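Local coordinates for galactose-binding-like protein (PDB 7M1B) that probably binds carbohydrate, as a SusE-like protein of the gut bacterium Bacteroides thetaiotaomicron, and may have some degradative capacity, at residues F171-H176 and P199-K204; F210-L215 and G225-S230; A216-M221 and P255-F260. All coordinates share one frame; numbering follows the deposited sequence.

Interaction 1 lies at the surface, where the chain leaves one beta domain for the next, and it is made by a proline, an alanine and carbonyl oxygens packing without direct hydrogen bonds. Interactions 2 and 3 sit about 10 Å apart, centre to centre, in the galactose-binding-like part of the chain. They touch each other, and their segments alternate in sequence around neighbouring strands 211-212 and 256-274. Interaction 2 is partly buried, with a salt bridge and two bridging waters. Interaction 3 is the buried one: direct hydrogen bonds from a tryptophan, a threonine and a backbone amide are backed by apolar packing. All three reach the same large sheet, interaction 1 through strand 203-204.

Interaction 1: residues F171-H176 and P199-K204; sequences FSAEPH and PLYEEK
Two torsions set up the ends of this contact. His-176 turns its ring back beside its own backbone N (chi1 -63°), which brings the CD2 edge up to the Pro-199 ring, while Tyr-201 has CG opposite the backbone N (chi1 -174°) and lays a ring edge beside Ala-173. Pro-199 is the centrepiece, buried in the curl of 171-176. His-176 CD2 is 3.7 Å from Pro-199 CD, and the two side chains cross at about a right angle, with Pro-199 CD near the imidazole plane. Phe-171 closes another side by putting its CB 3.9 Å from Pro-199 CG, and its CD1 stands over the centre of one face of the imidazole. Two carbonyl oxygens press on the same proline: Ser-172 O is 3.3 Å from Pro-199 CG, and Glu-174 O is 3.2 Å from Pro-199 CD. The Ala-173 methyl then meets Tyr-201 CD2 at 3.7 Å, at the edge of the phenol ring. Ala-173 is the centre of an inverse gamma turn, and the curl is tied internally by His-176 NE2, which donates to Ser-172 O at 3.0 Å with an angle of 140°. Separately, Ser-172 OG donates to Glu-174 OE2 (2.7 Å), on the anti side and somewhat out of the carboxylate plane. Pro-199 follows strand 193-197, which pairs with strand 176-183, and the chain runs on as a linker toward strand 203-204 of the next domain. The Leu-200 backbone already bonds to Thr-122; farther on, Tyr-201 O bonds to Thr-379 and Glu-202 forms a salt bridge with Arg-270. Between the two segments, carbon packs on carbon and on carbonyl oxygen: the polar bonds are spent shaping the curl, and Pro-199 and Ala-173 are held against each other's segments by fit alone.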
# COMPACT_ATOMS: atom_id res chain seq x y z
N PHE A 171 -14.58 8.87 9.89
CA PHE A 171 -15.13 8.48 11.17
C PHE A 171 -14.02 8.24 12.20
O PHE A 171 -12.96 7.70 11.93
CB PHE A 171 -15.93 7.18 11.07
CG PHE A 171 -17.20 7.37 10.28
CD1 PHE A 171 -18.35 7.83 10.91
CD2 PHE A 171 -17.19 7.23 8.90
CE1 PHE A 171 -19.51 8.07 10.20
CE2 PHE A 171 -18.36 7.45 8.18
CZ PHE A 171 -19.50 7.89 8.83
N SER A 172 -14.34 8.58 13.43
CA SER A 172 -13.47 8.33 14.55
C SER A 172 -13.33 6.83 14.86
O SER A 172 -14.26 6.06 14.63
CB SER A 172 -14.01 9.16 15.72
OG SER A 172 -15.31 8.74 16.09
N ALA A 173 -12.21 6.40 15.51
CA ALA A 173 -12.05 4.99 15.85
C ALA A 173 -12.63 4.67 17.23
O ALA A 173 -11.92 4.58 18.24
CB ALA A 173 -10.61 4.56 15.75
N GLU A 174 -13.95 4.52 17.22
CA GLU A 174 -14.80 4.12 18.32
C GLU A 174 -15.97 3.35 17.69
O GLU A 174 -16.25 3.52 16.48
CB GLU A 174 -15.27 5.39 19.04
CG GLU A 174 -16.10 6.30 18.15
CD GLU A 174 -16.52 7.54 18.91
OE1 GLU A 174 -17.42 7.44 19.82
OE2 GLU A 174 -15.88 8.60 18.68
N PRO A 175 -16.81 2.61 18.44
CA PRO A 175 -17.99 1.99 17.82
C PRO A 175 -18.99 2.99 17.25
O PRO A 175 -19.35 3.96 17.87
CB PRO A 175 -18.64 1.12 18.93
CG PRO A 175 -17.72 1.19 20.14
CD PRO A 175 -16.65 2.23 19.87
N HIS A 176 -19.47 2.71 16.02
CA HIS A 176 -20.53 3.49 15.42
C HIS A 176 -21.54 2.54 14.80
O HIS A 176 -21.19 1.44 14.37
CB HIS A 176 -20.01 4.33 14.26
CG HIS A 176 -18.99 5.35 14.61
ND1 HIS A 176 -19.34 6.60 15.09
CD2 HIS A 176 -17.65 5.31 14.50
CE1 HIS A 176 -18.24 7.30 15.25
NE2 HIS A 176 -17.21 6.56 14.82
N PRO A 199 -14.12 1.71 13.40
CA PRO A 199 -13.12 2.00 12.37
C PRO A 199 -11.71 1.65 12.82
O PRO A 199 -11.35 1.77 14.04
CB PRO A 199 -13.26 3.52 12.14
CG PRO A 199 -14.72 3.74 12.39
CD PRO A 199 -14.96 2.91 13.65
N LEU A 200 -10.90 1.25 11.81
CA LEU A 200 -9.52 1.01 12.16
C LEU A 200 -8.73 2.30 12.36
O LEU A 200 -9.00 3.34 11.78
CB LEU A 200 -8.85 0.26 11.00
CG LEU A 200 -9.49 -1.10 10.63
CD1 LEU A 200 -8.62 -1.83 9.61
CD2 LEU A 200 -9.65 -1.99 11.86
N TYR A 201 -7.72 2.17 13.26
CA TYR A 201 -6.81 3.26 13.61
C TYR A 201 -5.38 2.77 13.40
O TYR A 201 -5.03 1.67 13.84
CB TYR A 201 -7.07 3.57 15.09
CG TYR A 201 -6.37 4.76 15.71
CD1 TYR A 201 -5.02 4.74 16.05
CD2 TYR A 201 -7.13 5.86 16.10
CE1 TYR A 201 -4.42 5.82 16.68
CE2 TYR A 201 -6.55 6.93 16.75
CZ TYR A 201 -5.21 6.91 17.05
OH TYR A 201 -4.71 8.00 17.70
N GLU A 202 -4.55 3.56 12.72
CA GLU A 202 -3.28 2.96 12.30
C GLU A 202 -2.26 3.24 13.44
O GLU A 202 -2.41 4.23 14.20
CB GLU A 202 -2.77 3.67 11.05
CG GLU A 202 -2.38 5.13 11.30
CD GLU A 202 -1.98 5.91 10.05
OE1 GLU A 202 -2.19 5.40 8.92
OE2 GLU A 202 -1.55 7.07 10.21
N GLU A 203 -1.25 2.39 13.50
CA GLU A 203 -0.08 2.66 14.31
C GLU A 203 1.12 2.46 13.40
O GLU A 203 1.02 1.72 12.44
CB GLU A 203 -0.02 1.71 15.52
CG GLU A 203 0.22 0.23 15.19
CD GLU A 203 0.04 -0.76 16.33
OE1 GLU A 203 1.00 -1.54 16.58
OE2 GLU A 203 -1.09 -0.84 16.91
N LYS A 204 2.31 2.96 13.85
CA LYS A 204 3.53 2.61 13.14
C LYS A 204 3.85 1.16 13.52
O LYS A 204 4.06 0.85 14.72
CB LYS A 204 4.65 3.55 13.64
CG LYS A 204 5.96 3.35 12.89
CD LYS A 204 6.97 4.37 13.51
CE LYS A 204 8.39 4.12 13.14
NZ LYS A 204 9.13 5.30 13.66

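Interaction 2: residues F210-L215 and G225-S230; sequences FKTFYL and GHTLES
Lys-211 and Glu-229 run side by side and point the same way, the lysine methylenes lying along the carboxylate. The bend at chi2 (-65°) folds the Lys-211 chain over toward its partner, and NZ meets Glu-229 OE2 at 3.1 Å in a hydrogen-bonded salt bridge. The ammonium stands above the carboxylate plane, 38° out of it. Nearer the backbone, Glu-229 CG packs against Phe-210 O at 3.4 Å. The other carboxylate oxygen, Glu-229 OE1, accepts from a water at 2.6 Å, and this water takes the N-H of Thr-212, so both oxygens of the group reach the strand. These residues join the short strand 211-212 to the start of a 3-10 turn, which is opened by an ST turn: Thr-227 OG1 accepts from Glu-229 N at 3.1 Å. The same hydroxyl shares a second water with Thr-212 OG1. Thr-212 itself slants across Leu-228, with OG1 3.4 Å from Leu-228 CB and the methyl CG2 farther off. Leu-228 also packs on Phe-258 of strand 256-274, the strand that also pairs with Lys-211 through a backbone bond to Asp-261.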
# COMPACT_ATOMS: atom_id res chain seq x y z
N PHE A 210 10.91 -6.20 11.50
CA PHE A 210 11.07 -6.29 10.05
C PHE A 210 12.42 -6.91 9.67
O PHE A 210 13.49 -6.54 10.25
CB PHE A 210 11.04 -4.89 9.40
CG PHE A 210 9.65 -4.32 9.26
CD1 PHE A 210 8.85 -4.03 10.37
CD2 PHE A 210 9.19 -3.92 8.00
CE1 PHE A 210 7.59 -3.48 10.19
CE2 PHE A 210 7.94 -3.34 7.84
CZ PHE A 210 7.13 -3.11 8.96
N LYS A 211 12.39 -7.93 8.84
CA LYS A 211 13.59 -8.71 8.46
C LYS A 211 13.67 -8.96 6.96
O LYS A 211 12.63 -9.10 6.29
CB LYS A 211 13.59 -10.04 9.20
CG LYS A 211 13.66 -9.95 10.72
CD LYS A 211 15.02 -9.35 11.21
CE LYS A 211 14.90 -8.92 12.66
NZ LYS A 211 16.21 -8.53 13.29
N THR A 212 14.89 -9.06 6.42
CA THR A 212 15.06 -9.53 5.06
C THR A 212 14.42 -10.91 4.92
O THR A 212 14.46 -11.74 5.86
CB THR A 212 16.54 -9.62 4.72
OG1 THR A 212 17.14 -8.35 5.01
CG2 THR A 212 16.76 -9.96 3.24
N PHE A 213 13.72 -11.12 3.78
CA PHE A 213 13.15 -12.44 3.51
C PHE A 213 13.48 -12.80 2.06
O PHE A 213 12.62 -12.73 1.15
CB PHE A 213 11.63 -12.45 3.80
CG PHE A 213 11.10 -13.82 4.14
CD1 PHE A 213 11.17 -14.32 5.44
CD2 PHE A 213 10.63 -14.68 3.14
CE1 PHE A 213 10.71 -15.60 5.73
CE2 PHE A 213 10.24 -15.97 3.45
CZ PHE A 213 10.23 -16.43 4.75
N TYR A 214 14.73 -13.21 1.86
CA TYR A 214 15.33 -13.31 0.51
C TYR A 214 14.82 -14.58 -0.20
O TYR A 214 14.92 -15.68 0.32
CB TYR A 214 16.85 -13.35 0.63
CG TYR A 214 17.56 -13.49 -0.70
CD1 TYR A 214 17.46 -12.53 -1.70
CD2 TYR A 214 18.44 -14.55 -0.85
CE1 TYR A 214 18.18 -12.68 -2.89
CE2 TYR A 214 19.22 -14.66 -1.98
CZ TYR A 214 19.01 -13.79 -3.04
OH TYR A 214 19.79 -13.92 -4.18
N LEU A 215 14.12 -14.38 -1.34
CA LEU A 215 13.65 -15.43 -2.21
C LEU A 215 14.54 -15.53 -3.46
O LEU A 215 15.24 -14.59 -3.81
CB LEU A 215 12.18 -15.18 -2.54
CG LEU A 215 11.30 -15.00 -1.28
CD1 LEU A 215 9.88 -14.75 -1.74
CD2 LEU A 215 11.37 -16.26 -0.41
N GLY A 225 28.08 -2.58 2.39
CA GLY A 225 28.19 -2.69 3.83
C GLY A 225 26.88 -2.68 4.58
O GLY A 225 26.89 -2.79 5.79
N HIS A 226 25.74 -2.73 3.85
CA HIS A 226 24.47 -2.69 4.56
C HIS A 226 23.61 -3.89 4.12
O HIS A 226 24.12 -4.81 3.48
CB HIS A 226 23.71 -1.34 4.39
CG HIS A 226 24.14 -0.23 5.28
ND1 HIS A 226 23.44 0.07 6.47
CD2 HIS A 226 25.09 0.72 5.14
CE1 HIS A 226 23.99 1.14 7.02
NE2 HIS A 226 25.00 1.56 6.21
N THR A 227 22.41 -3.99 4.66
CA THR A 227 21.47 -5.02 4.26
C THR A 227 20.09 -4.44 4.05
O THR A 227 19.80 -3.30 4.42
CB THR A 227 21.39 -6.23 5.21
OG1 THR A 227 20.59 -5.81 6.33
CG2 THR A 227 22.74 -6.75 5.60
N LEU A 228 19.17 -5.23 3.47
CA LEU A 228 17.80 -4.74 3.36
C LEU A 228 17.23 -4.26 4.69
O LEU A 228 16.41 -3.35 4.72
CB LEU A 228 16.93 -5.84 2.70
CG LEU A 228 15.53 -5.37 2.27
CD1 LEU A 228 15.56 -4.27 1.25
CD2 LEU A 228 14.74 -6.57 1.78
N GLU A 229 17.66 -4.91 5.81
CA GLU A 229 17.09 -4.55 7.10
C GLU A 229 17.49 -3.14 7.54
O GLU A 229 16.80 -2.54 8.38
CB GLU A 229 17.55 -5.56 8.17
CG GLU A 229 16.66 -5.57 9.38
CD GLU A 229 17.30 -6.35 10.51
OE1 GLU A 229 18.00 -7.41 10.22
OE2 GLU A 229 16.97 -5.97 11.67
N SER A 230 18.50 -2.49 6.90
CA SER A 230 18.80 -1.09 7.13
C SER A 230 17.63 -0.19 6.81
O SER A 230 17.55 0.95 7.31
CB SER A 230 19.99 -0.76 6.25
OG SER A 230 21.18 -1.38 6.76
O HOH W 1 17.06 -9.08 8.41
O HOH W 2 19.53 -8.43 6.62

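Interaction 3: residues A216-M221 and P255-F260; sequences ANDIKM and PVWFTF
The Trp-257 indole has a water over the centre of one face, Asn-217 and Asp-218 line its edge, and Trp-307 meets it edge-to-face. Trp-257 NE1 donates to Asn-217 OD1 at 2.9 Å, nearly straight (169°) and in the plane of the indole. The amide, however, stands almost upright to the ring, so the N-H comes down on the carbonyl oxygen from well above the carbonyl plane and not along a lone pair. At the neighbouring edge position Asp-218 OD1 lies 3.2 Å from Trp-257 CD1, its carboxylate also turned roughly at right angles to the ring. The water over the indole connects the backbones, accepting from Trp-257 N and donating to Asn-217 O. Phe-258 is met at its edge by Ile-219 CD1, and Met-221 approaches it obliquely, with CG 4.1 Å from Phe-258 CD2 and the sulfur in a Met-aromatic contact. Asp-218 OD2 is gripped several times: Thr-259 OG1 donates to it at 2.8 Å from the syn side, a second water gives it another bond and links it to Thr-259 N, and Leu-215 N adds a third. Between these side chains, Ile-219 N donates to Trp-257 O at 2.9 Å. With chi1 at 57°, Ile-219 sets CG1 over that same carbonyl and leaves CG2 facing Val-256 CB at 3.7 Å. The loop 216-221 crosses strand 256-260 steeply, the touching parts running 77° apart, after the chain has left strand 211-212, which pairs with the same strand. On its other flank 256-260 pairs with strand 352-362, whose Arg-356 forms a salt bridge with Asp-218 and bonds Thr-259 OG1, while the Phe-357 ring meets the Phe-258 ring with their planes nearly parallel in the galactose-binding-like beta domain.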
# COMPACT_ATOMS: atom_id res chain seq x y z
N ALA A 216 14.47 -16.71 -4.14
CA ALA A 216 15.54 -17.00 -5.10
C ALA A 216 15.64 -16.06 -6.32
O ALA A 216 16.71 -15.99 -6.96
CB ALA A 216 15.47 -18.46 -5.51
N ASN A 217 14.53 -15.47 -6.72
CA ASN A 217 14.55 -14.56 -7.85
C ASN A 217 14.45 -13.08 -7.43
O ASN A 217 14.23 -12.20 -8.30
CB ASN A 217 13.37 -14.90 -8.76
CG ASN A 217 12.01 -14.74 -8.11
OD1 ASN A 217 11.87 -14.18 -7.03
ND2 ASN A 217 10.94 -15.12 -8.80
N ASP A 218 14.90 -12.79 -6.20
CA ASP A 218 14.88 -11.40 -5.75
C ASP A 218 16.25 -10.76 -6.04
O ASP A 218 17.28 -11.44 -6.24
CB ASP A 218 14.83 -11.35 -4.22
CG ASP A 218 13.50 -11.70 -3.61
OD1 ASP A 218 12.49 -11.92 -4.36
OD2 ASP A 218 13.40 -11.78 -2.41
N ILE A 219 16.27 -9.42 -6.23
CA ILE A 219 17.55 -8.71 -6.23
C ILE A 219 18.11 -8.74 -4.82
O ILE A 219 17.35 -8.62 -3.84
CB ILE A 219 17.48 -7.25 -6.77
CG1 ILE A 219 16.48 -6.38 -5.99
CG2 ILE A 219 17.13 -7.26 -8.27
CD1 ILE A 219 16.51 -4.89 -6.36
N LYS A 220 19.43 -8.70 -4.76
CA LYS A 220 20.18 -8.63 -3.52
C LYS A 220 20.29 -7.15 -3.10
O LYS A 220 20.52 -6.26 -3.96
CB LYS A 220 21.56 -9.25 -3.70
CG LYS A 220 21.63 -10.76 -3.83
CD LYS A 220 23.07 -11.29 -3.94
CE LYS A 220 23.16 -12.77 -4.20
NZ LYS A 220 24.53 -13.20 -4.59
N MET A 221 20.24 -6.91 -1.76
CA MET A 221 20.24 -5.53 -1.28
C MET A 221 21.33 -5.38 -0.20
O MET A 221 21.15 -4.59 0.74
CB MET A 221 18.85 -5.10 -0.78
CG MET A 221 17.82 -4.94 -1.98
SD MET A 221 18.29 -3.56 -3.03
CE MET A 221 17.73 -2.21 -2.02
N PRO A 255 10.80 -5.32 -14.73
CA PRO A 255 10.76 -5.05 -13.28
C PRO A 255 11.59 -6.04 -12.47
O PRO A 255 11.86 -7.20 -12.87
CB PRO A 255 9.25 -5.25 -12.96
CG PRO A 255 8.80 -6.31 -13.96
CD PRO A 255 9.55 -5.95 -15.23
N VAL A 256 12.12 -5.53 -11.37
CA VAL A 256 12.84 -6.37 -10.42
C VAL A 256 12.16 -6.24 -9.06
O VAL A 256 11.36 -5.34 -8.89
CB VAL A 256 14.31 -5.94 -10.32
CG1 VAL A 256 15.04 -6.09 -11.67
CG2 VAL A 256 14.47 -4.50 -9.77
N TRP A 257 12.55 -7.05 -8.06
CA TRP A 257 11.79 -6.96 -6.80
C TRP A 257 12.71 -7.42 -5.64
O TRP A 257 13.61 -8.27 -5.80
CB TRP A 257 10.50 -7.82 -6.87
CG TRP A 257 10.72 -9.21 -7.40
CD1 TRP A 257 11.10 -10.34 -6.72
CD2 TRP A 257 10.51 -9.61 -8.76
NE1 TRP A 257 11.22 -11.42 -7.57
CE2 TRP A 257 10.81 -11.00 -8.83
CE3 TRP A 257 10.11 -8.91 -9.92
CZ2 TRP A 257 10.75 -11.72 -10.04
CZ3 TRP A 257 10.04 -9.64 -11.12
CH2 TRP A 257 10.33 -11.03 -11.17
N PHE A 258 12.34 -6.97 -4.44
CA PHE A 258 12.90 -7.50 -3.21
C PHE A 258 11.76 -7.79 -2.24
O PHE A 258 10.64 -7.34 -2.44
CB PHE A 258 13.99 -6.61 -2.56
CG PHE A 258 13.52 -5.22 -2.19
CD1 PHE A 258 12.63 -5.01 -1.17
CD2 PHE A 258 13.96 -4.10 -2.88
CE1 PHE A 258 12.20 -3.73 -0.83
CE2 PHE A 258 13.56 -2.82 -2.53
CZ PHE A 258 12.65 -2.63 -1.52
N THR A 259 12.08 -8.63 -1.23
CA THR A 259 11.10 -9.24 -0.34
C THR A 259 11.53 -9.07 1.10
O THR A 259 12.69 -9.34 1.45
CB THR A 259 10.90 -10.76 -0.58
OG1 THR A 259 10.77 -10.97 -1.99
CG2 THR A 259 9.72 -11.31 0.18
N PHE A 260 10.57 -8.64 1.95
CA PHE A 260 10.93 -8.63 3.37
C PHE A 260 9.73 -9.12 4.21
O PHE A 260 8.62 -9.30 3.68
CB PHE A 260 11.35 -7.23 3.87
CG PHE A 260 10.40 -6.09 3.63
CD1 PHE A 260 9.45 -5.82 4.60
CD2 PHE A 260 10.44 -5.34 2.46
CE1 PHE A 260 8.62 -4.69 4.43
CE2 PHE A 260 9.59 -4.25 2.29
CZ PHE A 260 8.68 -3.91 3.28
O HOH W 3 14.05 -9.40 -9.04
O HOH W 4 14.60 -10.01 -0.66